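Local coordinates for protein dihydroorotate dehydrogenase (Schistosoma mansoni, PDB 6UY4) that probably catalyses the FMN-dependent oxidation of (S)-dihydroorotate to orotate with a quinone as electron acceptor, a step of de novo pyrimidine synthesis, at residues 170-175 / 181-186; 255-258 / 262-265. All blocks are in the same frame, centred on the assembly; numbering follows the deposited sequence.

Contact 1: 170-175 / 181-186; sequences LGCNKT and ADYVAG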
ATOM      1  N   LEU A 170       7.935   5.908   1.454  1.00 62.43           N
ATOM      2  CA  LEU A 170       8.454   7.124   2.065  1.00 58.57           C
ATOM      3  C   LEU A 170       7.409   8.233   2.045  1.00 57.96           C
ATOM      4  O   LEU A 170       6.633   8.357   1.095  1.00 60.64           O
ATOM      5  CB  LEU A 170       9.717   7.582   1.337  1.00 58.22           C
ATOM      6  CG  LEU A 170      10.767   6.486   1.149  1.00 57.45           C
ATOM      7  CD1 LEU A 170      11.856   6.945   0.199  1.00 64.89           C
ATOM      8  CD2 LEU A 170      11.355   6.081   2.488  1.00 52.58           C
ATOM      9  N   GLY A 171       7.400   9.041   3.107  1.00 56.86           N
ATOM     10  CA  GLY A 171       6.486  10.158   3.215  1.00 65.73           C
ATOM     11  C   GLY A 171       7.169  11.357   3.844  1.00 59.71           C
ATOM     12  O   GLY A 171       8.349  11.312   4.191  1.00 62.34           O
ATOM     13  N   CYS A 172       6.398  12.433   3.984  1.00 62.87           N
ATOM     14  CA  CYS A 172       6.883  13.672   4.570  1.00 72.65           C
ATOM     15  C   CYS A 172       6.091  14.002   5.829  1.00 69.46           C
ATOM     16  O   CYS A 172       4.957  13.551   6.014  1.00 70.31           O
ATOM     17  CB  CYS A 172       6.785  14.836   3.574  1.00 69.78           C
ATOM     18  SG  CYS A 172       5.099  15.281   3.111  1.00 84.87           S
ATOM     19  N   ASN A 173       6.707  14.799   6.696  1.00 64.76           N
ATOM     20  CA  ASN A 173       6.045  15.227   7.917  1.00 69.59           C
ATOM     21  C   ASN A 173       4.988  16.286   7.611  1.00 75.28           C
ATOM     22  O   ASN A 173       4.998  16.933   6.560  1.00 77.97           O
ATOM     23  CB  ASN A 173       7.063  15.773   8.918  1.00 74.33           C
ATOM     24  CG  ASN A 173       7.843  14.674   9.614  1.00 67.35           C
ATOM     25  OD1 ASN A 173       9.054  14.545   9.435  1.00 67.95           O
ATOM     26  ND2 ASN A 173       7.150  13.877  10.418  1.00 63.34           N
ATOM     27  N   LYS A 174       4.057  16.450   8.554  1.00 78.22           N
ATOM     28  CA  LYS A 174       2.998  17.440   8.383  1.00 85.55           C
ATOM     29  C   LYS A 174       3.553  18.858   8.453  1.00 83.93           C
ATOM     30  O   LYS A 174       3.168  19.722   7.657  1.00 85.05           O
ATOM     31  CB  LYS A 174       1.913  17.234   9.441  1.00 80.08           C
ATOM     32  CG  LYS A 174       0.718  18.166   9.317  1.00 90.63           C
ATOM     33  CD  LYS A 174      -0.266  17.947  10.460  1.00105.11           C
ATOM     34  CE  LYS A 174      -1.493  18.836  10.324  1.00103.27           C
ATOM     35  NZ  LYS A 174      -2.287  18.512   9.106  1.00 95.92           N
ATOM     36  N   THR A 175       4.463  19.110   9.392  1.00 89.65           N
ATOM     37  CA  THR A 175       5.062  20.422   9.585  1.00 97.68           C
ATOM     38  C   THR A 175       6.334  20.613   8.766  1.00 94.91           C
ATOM     39  O   THR A 175       7.180  21.436   9.133  1.00100.70           O
ATOM     40  CB  THR A 175       5.360  20.646  11.069  1.00113.87           C
ATOM     41  OG1 THR A 175       6.508  19.876  11.446  1.00113.62           O
ATOM     42  CG2 THR A 175       4.174  20.205  11.913  1.00115.38           C
ATOM     43  N   ALA A 181      12.459  17.435   0.187  1.00 74.51           N
ATOM     44  CA  ALA A 181      13.642  17.108   0.977  1.00 73.59           C
ATOM     45  C   ALA A 181      13.381  15.913   1.886  1.00 72.11           C
ATOM     46  O   ALA A 181      14.283  15.104   2.131  1.00 65.39           O
ATOM     47  CB  ALA A 181      14.080  18.321   1.794  1.00 73.18           C
ATOM     48  N   ASP A 182      12.151  15.786   2.393  1.00 70.55           N
ATOM     49  CA  ASP A 182      11.807  14.633   3.219  1.00 68.89           C
ATOM     50  C   ASP A 182      11.836  13.346   2.406  1.00 67.46           C
ATOM     51  O   ASP A 182      12.315  12.312   2.888  1.00 70.86           O
ATOM     52  CB  ASP A 182      10.433  14.830   3.855  1.00 66.18           C
ATOM     53  CG  ASP A 182      10.418  15.951   4.874  1.00 74.23           C
ATOM     54  OD1 ASP A 182      11.349  16.785   4.858  1.00 82.12           O
ATOM     55  OD2 ASP A 182       9.480  15.993   5.697  1.00 75.54           O
ATOM     56  N   TYR A 183      11.324  13.388   1.174  1.00 66.71           N
ATOM     57  CA  TYR A 183      11.374  12.208   0.317  1.00 63.56           C
ATOM     58  C   TYR A 183      12.809  11.851  -0.044  1.00 64.46           C
ATOM     59  O   TYR A 183      13.170  10.669  -0.082  1.00 64.68           O
ATOM     60  CB  TYR A 183      10.542  12.437  -0.946  1.00 61.75           C
ATOM     61  CG  TYR A 183       9.059  12.578  -0.686  1.00 65.64           C
ATOM     62  CD1 TYR A 183       8.310  11.503  -0.228  1.00 61.95           C
ATOM     63  CD2 TYR A 183       8.404  13.784  -0.909  1.00 68.95           C
ATOM     64  CE1 TYR A 183       6.955  11.623   0.008  1.00 65.91           C
ATOM     65  CE2 TYR A 183       7.047  13.914  -0.676  1.00 71.51           C
ATOM     66  CZ  TYR A 183       6.329  12.831  -0.218  1.00 70.05           C
ATOM     67  OH  TYR A 183       4.978  12.953   0.015  1.00 70.24           O
ATOM     68  N   VAL A 184      13.643  12.860  -0.307  1.00 70.03           N
ATOM     69  CA  VAL A 184      15.049  12.606  -0.614  1.00 67.22           C
ATOM     70  C   VAL A 184      15.756  12.004   0.594  1.00 60.47           C
ATOM     71  O   VAL A 184      16.562  11.075   0.461  1.00 62.18           O
ATOM     72  CB  VAL A 184      15.734  13.901  -1.090  1.00 67.63           C
ATOM     73  CG1 VAL A 184      17.241  13.719  -1.154  1.00 55.47           C
ATOM     74  CG2 VAL A 184      15.193  14.318  -2.449  1.00 62.76           C
ATOM     75  N   ALA A 185      15.464  12.519   1.791  1.00 59.86           N
ATOM     76  CA  ALA A 185      16.060  11.960   3.000  1.00 57.84           C
ATOM     77  C   ALA A 185      15.653  10.504   3.189  1.00 64.29           C
ATOM     78  O   ALA A 185      16.462   9.677   3.626  1.00 59.40           O
ATOM     79  CB  ALA A 185      15.663  12.793   4.219  1.00 56.15           C
ATOM     80  N   GLY A 186      14.406  10.171   2.856  1.00 63.97           N
ATOM     81  CA  GLY A 186      13.973   8.787   2.945  1.00 65.45           C
ATOM     82  C   GLY A 186      14.684   7.887   1.950  1.00 67.91           C
ATOM     83  O   GLY A 186      15.034   6.749   2.272  1.00 66.70           O
TER
HETATM   84  O   HOH W   1      10.852  10.342   3.780  1.00 59.97           O
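The packing of L170, G171, C172 and N173 against D182, Y183 and G186 is a buried contact within one beta-alpha unit of the TIM barrel. It joins the end of strand 165-170, and the loop after it, to the first turns of helix 179-190. Y183 and D182 carry it from the helix side. L170 O comes in at the edge of the Y183 ring, in its plane, 3.5 Å from CE1 of Y183. CA of G171 approaches the same CE1 obliquely, at 3.6 Å. SG of C172 lies 5.1 Å from the centroid of the Y183 ring, 45° off its normal, an oblique sulfur-aromatic contact. The C172 rotation (chi1 65°) turns SG to the hydroxyl end of Y183, 3.9 Å from OH. D182 makes the direct polar link. Its OD2 accepts a nearly straight hydrogen bond from N173 N at 3.2 Å, using the anti lone pair, and a weak one from S176 OG. A water ties G171 O to D182 O, donating to both. G186 has no side chain, and CD1 of L170 rests 3.5 Å from its backbone C. G171 is about 4 Å from the side chain of T114, and the Y183 side chain about 5 Å from that of N200. Both partners bind FMN, so the contact packs beside the flavin site. Backbone bonds link L170 to V198 and G171 to V115. Their strands, 196-200 and 109-115, flank strand 165-170 in the sheet, while helix 215-230 packs on Y183 through L221.

Contact 2: 255-258 / 262-265; sequences VEVA and KTRI
I265 and A258 meet through methyl groups, CD1 of I265 lying 3.6 Å from CB of A258. The I265 torsion (chi1 63°) sets CG1 between its own backbone N and carbonyl carbon. From there CG1 lies beside A258 O, and the chain runs on to the A258 methyl. T263 and V257 approach each other at a slant. OG1 of T263 is 3.9 Å from CG1 of V257, but its polar partner is the V257 carbonyl. OG1 of T263 donates a hydrogen bond to V257 O at 3.0 Å, with a C=O...donor angle of 142°. The R264 side chain sets off away from 255-258, but its NH1 makes a weak hydrogen bond to L259 O. CA of R264 makes a CA-H...O contact of 3.4 Å with A258 O. I265 N donates to A258 O at 3.1 Å. V257 and T263 both also touch helix 215-230, through L222 and S223 respectively. Two carbonyls near the end of helix 248-259 thus find donors in the returning chain, one a side-chain hydroxyl and one a backbone N-H. The chemistry is that of a helix end closed by the loop leading into strand 267-270: two hydrogen bonds hold the turn, and the A258 and I265 methyls meet beside the second.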
ATOM      1  N   VAL A 255       2.225  10.085 -15.884  1.00 59.68           N
ATOM      2  CA  VAL A 255       2.905   9.054 -16.664  1.00 57.53           C
ATOM      3  C   VAL A 255       4.032   9.662 -17.490  1.00 63.20           C
ATOM      4  O   VAL A 255       5.116   9.079 -17.609  1.00 66.87           O
ATOM      5  CB  VAL A 255       1.893   8.303 -17.550  1.00 61.99           C
ATOM      6  CG1 VAL A 255       2.612   7.381 -18.524  1.00 57.32           C
ATOM      7  CG2 VAL A 255       0.917   7.517 -16.687  1.00 62.00           C
ATOM      8  N   GLU A 256       3.797  10.843 -18.066  1.00 59.98           N
ATOM      9  CA  GLU A 256       4.812  11.479 -18.901  1.00 61.43           C
ATOM     10  C   GLU A 256       6.069  11.792 -18.099  1.00 68.03           C
ATOM     11  O   GLU A 256       7.185  11.456 -18.513  1.00 70.68           O
ATOM     12  CB  GLU A 256       4.250  12.751 -19.534  1.00 68.95           C
ATOM     13  CG  GLU A 256       5.298  13.600 -20.232  1.00 73.49           C
ATOM     14  CD  GLU A 256       4.723  14.871 -20.820  1.00 88.25           C
ATOM     15  OE1 GLU A 256       3.485  14.958 -20.954  1.00 97.64           O
ATOM     16  OE2 GLU A 256       5.511  15.783 -21.147  1.00 96.93           O
ATOM     17  N   VAL A 257       5.906  12.439 -16.943  1.00 66.14           N
ATOM     18  CA  VAL A 257       7.055  12.773 -16.106  1.00 64.84           C
ATOM     19  C   VAL A 257       7.747  11.506 -15.618  1.00 67.28           C
ATOM     20  O   VAL A 257       8.980  11.441 -15.548  1.00 67.94           O
ATOM     21  CB  VAL A 257       6.616  13.670 -14.933  1.00 73.36           C
ATOM     22  CG1 VAL A 257       7.770  13.893 -13.971  1.00 70.52           C
ATOM     23  CG2 VAL A 257       6.088  14.999 -15.453  1.00 70.00           C
ATOM     24  N   ALA A 258       6.965  10.476 -15.286  1.00 70.36           N
ATOM     25  CA  ALA A 258       7.534   9.229 -14.790  1.00 66.21           C
ATOM     26  C   ALA A 258       8.336   8.487 -15.851  1.00 67.78           C
ATOM     27  O   ALA A 258       9.188   7.663 -15.499  1.00 66.46           O
ATOM     28  CB  ALA A 258       6.423   8.324 -14.257  1.00 56.66           C
ATOM     29  N   LYS A 262      15.017  12.094 -18.301  1.00 71.76           N
ATOM     30  CA  LYS A 262      15.677  12.830 -17.230  1.00 74.88           C
ATOM     31  C   LYS A 262      15.114  12.485 -15.856  1.00 73.89           C
ATOM     32  O   LYS A 262      15.820  12.645 -14.854  1.00 77.22           O
ATOM     33  CB  LYS A 262      15.567  14.336 -17.477  1.00 70.12           C
ATOM     34  CG  LYS A 262      16.276  14.810 -18.734  1.00 69.31           C
ATOM     35  N   THR A 263      13.867  12.025 -15.782  1.00 74.15           N
ATOM     36  CA  THR A 263      13.224  11.684 -14.513  1.00 69.59           C
ATOM     37  C   THR A 263      12.479  10.359 -14.642  1.00 67.16           C
ATOM     38  O   THR A 263      11.297  10.248 -14.316  1.00 70.44           O
ATOM     39  CB  THR A 263      12.274  12.792 -14.059  1.00 67.11           C
ATOM     40  OG1 THR A 263      11.401  13.146 -15.139  1.00 66.98           O
ATOM     41  CG2 THR A 263      13.052  14.023 -13.608  1.00 70.99           C
ATOM     42  N   ARG A 264      13.171   9.330 -15.122  1.00 64.16           N
ATOM     43  CA  ARG A 264      12.557   8.029 -15.354  1.00 66.36           C
ATOM     44  C   ARG A 264      12.597   7.200 -14.076  1.00 68.02           C
ATOM     45  O   ARG A 264      13.676   6.922 -13.542  1.00 61.49           O
ATOM     46  CB  ARG A 264      13.258   7.288 -16.491  1.00 65.33           C
ATOM     47  CG  ARG A 264      12.649   5.931 -16.785  1.00 66.76           C
ATOM     48  CD  ARG A 264      13.271   5.292 -18.010  1.00 87.72           C
ATOM     49  NE  ARG A 264      12.640   4.013 -18.321  1.00 96.71           N
ATOM     50  CZ  ARG A 264      11.532   3.885 -19.044  1.00 86.28           C
ATOM     51  NH1 ARG A 264      10.930   4.961 -19.532  1.00 77.09           N
ATOM     52  NH2 ARG A 264      11.026   2.682 -19.277  1.00 82.53           N
ATOM     53  N   ILE A 265      11.422   6.797 -13.597  1.00 65.91           N
ATOM     54  CA  ILE A 265      11.321   5.929 -12.429  1.00 61.50           C
ATOM     55  C   ILE A 265      11.339   4.478 -12.890  1.00 67.07           C
ATOM     56  O   ILE A 265      11.546   4.193 -14.075  1.00 74.21           O
ATOM     57  CB  ILE A 265      10.053   6.233 -11.612  1.00 60.63           C
ATOM     58  CG1 ILE A 265       8.804   5.939 -12.442  1.00 59.11           C
ATOM     59  CG2 ILE A 265      10.060   7.678 -11.139  1.00 64.02           C
ATOM     60  CD1 ILE A 265       7.521   6.075 -11.668  1.00 64.19           C
TER

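How the contacts relate
Both contacts are mainly buried and belong to the same barrel, but they join different elements. Contact 1 ties the end of a strand to the helix that follows it. Contact 2 ties the end of a helix to the loop that leads into the next strand. Its centre lies farther from the chain centre, about 21 Å against 17 Å. Each includes one partly exposed residue, D182 or R264. Contact 1 buries 354 Å² against 196 Å². It relies on an aromatic ring, a carboxylate and a water, whereas contact 2 uses helix carbonyls, a hydroxyl and aliphatic groups. G171 is about 8 Å from bound FMN. The I265 side chain is about 9 Å from that of FMN-binding K241. Helix 215-230 packs against both.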